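BCL2-like 10 (Danio rerio, PDB 6H1N) is a pro-survival member of the Bcl-2 family that probably restrains apoptosis and may have channel activity at membranes. Local coordinates at residues S75-L80 with V92-F97. Residues are numbered along the deposited sequence; the frame is centred on the assembly and turned at random.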
# COMPACT_ATOMS: atom_id res chain seq x y z
N SER A 75 -3.36 -11.43 -5.01
CA SER A 75 -4.38 -11.44 -6.05
C SER A 75 -5.16 -10.13 -6.08
O SER A 75 -5.45 -9.60 -7.16
CB SER A 75 -5.32 -12.62 -5.83
OG SER A 75 -4.64 -13.84 -6.08
N VAL A 76 -5.57 -9.63 -4.91
CA VAL A 76 -6.24 -8.34 -4.83
C VAL A 76 -5.41 -7.24 -5.47
O VAL A 76 -5.94 -6.43 -6.24
CB VAL A 76 -6.56 -8.00 -3.36
CG1 VAL A 76 -7.00 -6.58 -3.27
CG2 VAL A 76 -7.66 -8.87 -2.86
N MET A 77 -4.11 -7.18 -5.17
CA MET A 77 -3.25 -6.15 -5.74
C MET A 77 -3.23 -6.22 -7.25
O MET A 77 -3.42 -5.21 -7.94
CB MET A 77 -1.84 -6.28 -5.16
CG MET A 77 -1.80 -5.79 -3.75
SD MET A 77 -0.15 -5.70 -3.06
CE MET A 77 0.38 -7.41 -3.16
N ARG A 78 -3.08 -7.42 -7.80
CA ARG A 78 -3.12 -7.61 -9.25
C ARG A 78 -4.45 -7.15 -9.84
O ARG A 78 -4.49 -6.62 -10.95
CB ARG A 78 -2.90 -9.08 -9.57
CG ARG A 78 -1.46 -9.52 -9.40
CD ARG A 78 -1.42 -11.03 -9.30
NE ARG A 78 -0.12 -11.54 -8.88
CZ ARG A 78 0.06 -12.76 -8.40
NH1 ARG A 78 -0.97 -13.60 -8.26
NH2 ARG A 78 1.28 -13.14 -8.05
N GLU A 79 -5.54 -7.38 -9.13
CA GLU A 79 -6.81 -6.93 -9.66
C GLU A 79 -7.02 -5.44 -9.44
O GLU A 79 -7.82 -4.84 -10.17
CB GLU A 79 -7.94 -7.73 -9.04
CG GLU A 79 -7.88 -9.24 -9.34
CD GLU A 79 -7.99 -9.60 -10.81
OE1 GLU A 79 -8.45 -8.77 -11.63
OE2 GLU A 79 -7.62 -10.75 -11.15
N LEU A 80 -6.38 -4.83 -8.43
CA LEU A 80 -6.44 -3.38 -8.30
C LEU A 80 -5.73 -2.73 -9.47
O LEU A 80 -6.22 -1.76 -10.05
CB LEU A 80 -5.82 -2.89 -6.99
CG LEU A 80 -6.66 -3.13 -5.72
CD1 LEU A 80 -5.91 -2.69 -4.51
CD2 LEU A 80 -8.03 -2.43 -5.75
N VAL A 92 -1.53 3.88 -5.08
CA VAL A 92 -2.26 4.41 -3.95
C VAL A 92 -3.41 3.45 -3.53
O VAL A 92 -3.55 3.17 -2.35
CB VAL A 92 -2.78 5.83 -4.23
CG1 VAL A 92 -3.64 6.33 -3.05
CG2 VAL A 92 -1.59 6.76 -4.49
N SER A 93 -4.18 2.96 -4.51
CA SER A 93 -5.32 2.11 -4.14
C SER A 93 -4.86 0.89 -3.34
O SER A 93 -5.57 0.43 -2.43
CB SER A 93 -6.13 1.72 -5.39
OG SER A 93 -5.47 0.78 -6.21
N ILE A 94 -3.64 0.41 -3.60
CA ILE A 94 -3.12 -0.73 -2.86
C ILE A 94 -2.94 -0.35 -1.39
O ILE A 94 -3.34 -1.09 -0.49
CB ILE A 94 -1.81 -1.21 -3.50
CG1 ILE A 94 -2.09 -1.91 -4.85
CG2 ILE A 94 -1.12 -2.19 -2.61
CD1 ILE A 94 -0.81 -2.10 -5.74
N PHE A 95 -2.39 0.85 -1.14
CA PHE A 95 -2.15 1.31 0.22
C PHE A 95 -3.47 1.55 0.92
O PHE A 95 -3.69 1.07 2.04
CB PHE A 95 -1.27 2.57 0.21
CG PHE A 95 0.19 2.25 0.02
CD1 PHE A 95 1.06 2.26 1.10
CD2 PHE A 95 0.67 1.89 -1.23
CE1 PHE A 95 2.41 1.94 0.93
CE2 PHE A 95 2.01 1.56 -1.41
CZ PHE A 95 2.88 1.59 -0.34
N THR A 96 -4.41 2.19 0.23
CA THR A 96 -5.75 2.44 0.78
C THR A 96 -6.38 1.16 1.28
O THR A 96 -6.84 1.07 2.43
CB THR A 96 -6.61 3.08 -0.30
OG1 THR A 96 -6.00 4.32 -0.70
CG2 THR A 96 -8.03 3.30 0.18
N PHE A 97 -6.41 0.14 0.41
CA PHE A 97 -7.03 -1.12 0.77
C PHE A 97 -6.36 -1.71 1.99
O PHE A 97 -7.03 -2.11 2.95
CB PHE A 97 -6.97 -2.10 -0.39
CG PHE A 97 -7.48 -3.47 -0.04
CD1 PHE A 97 -8.84 -3.74 0.01
CD2 PHE A 97 -6.60 -4.48 0.26
CE1 PHE A 97 -9.31 -4.99 0.35
CE2 PHE A 97 -7.06 -5.73 0.55
CZ PHE A 97 -8.43 -5.99 0.60
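Val76 opens the contact by laying its CG1 methyl over one face of the Phe97 ring, a CH-pi interaction in which the methyl stands 4.1 Å from the ring centroid and 18° off the normal. Its closest ring atom is CE2, so the methyl is displaced from the middle toward the rim. In both residues the group that meets the other, CG1 of Val76 (chi1 169°) and the ring carried on CG of Phe97, stands opposite its own backbone N, and this brings the methyl over the ring face. One residue on, Met77 sends its thioether across the Ile94 side chain at about a right angle, with SD 3.7 Å from Ile94 CG2 and CG resting near both branches of the isoleucine. Tyr125 of helix 115-129 touches Met77 and Ile94 alike. Leu80, a turn beyond Val76, reaches across to the opposite backbone: its CD1 lies 3.8 Å from Ile94 CA and equally near the carbonyl O of Ser93. In one of two conformers of Ser93, OG lies 3.8 Å from Leu80 CB and bonds to the backbone O of Arg90, so this detail is less certain. Were Leu80 replaced by alanine, the loss of CD1 and CD2 would probably open a gap against the backbone of Ser93 and Ile94. The segments, whose short axes come within 9.8 Å with N-to-C directions 140° apart, nearer antiparallel than parallel, belong to helices 69-81 and 88-108, the latter running through the core of the all-helical Bcl-2 bundle. Phe54 and Leu57 of helix 51-64 also touch Phe97. With no hydrogen bond or salt bridge joining the two segments, their association rests on apolar packing and one methyl–ring contact, consistent with cohesion through the burial of apolar carbons, 294 Å² in all.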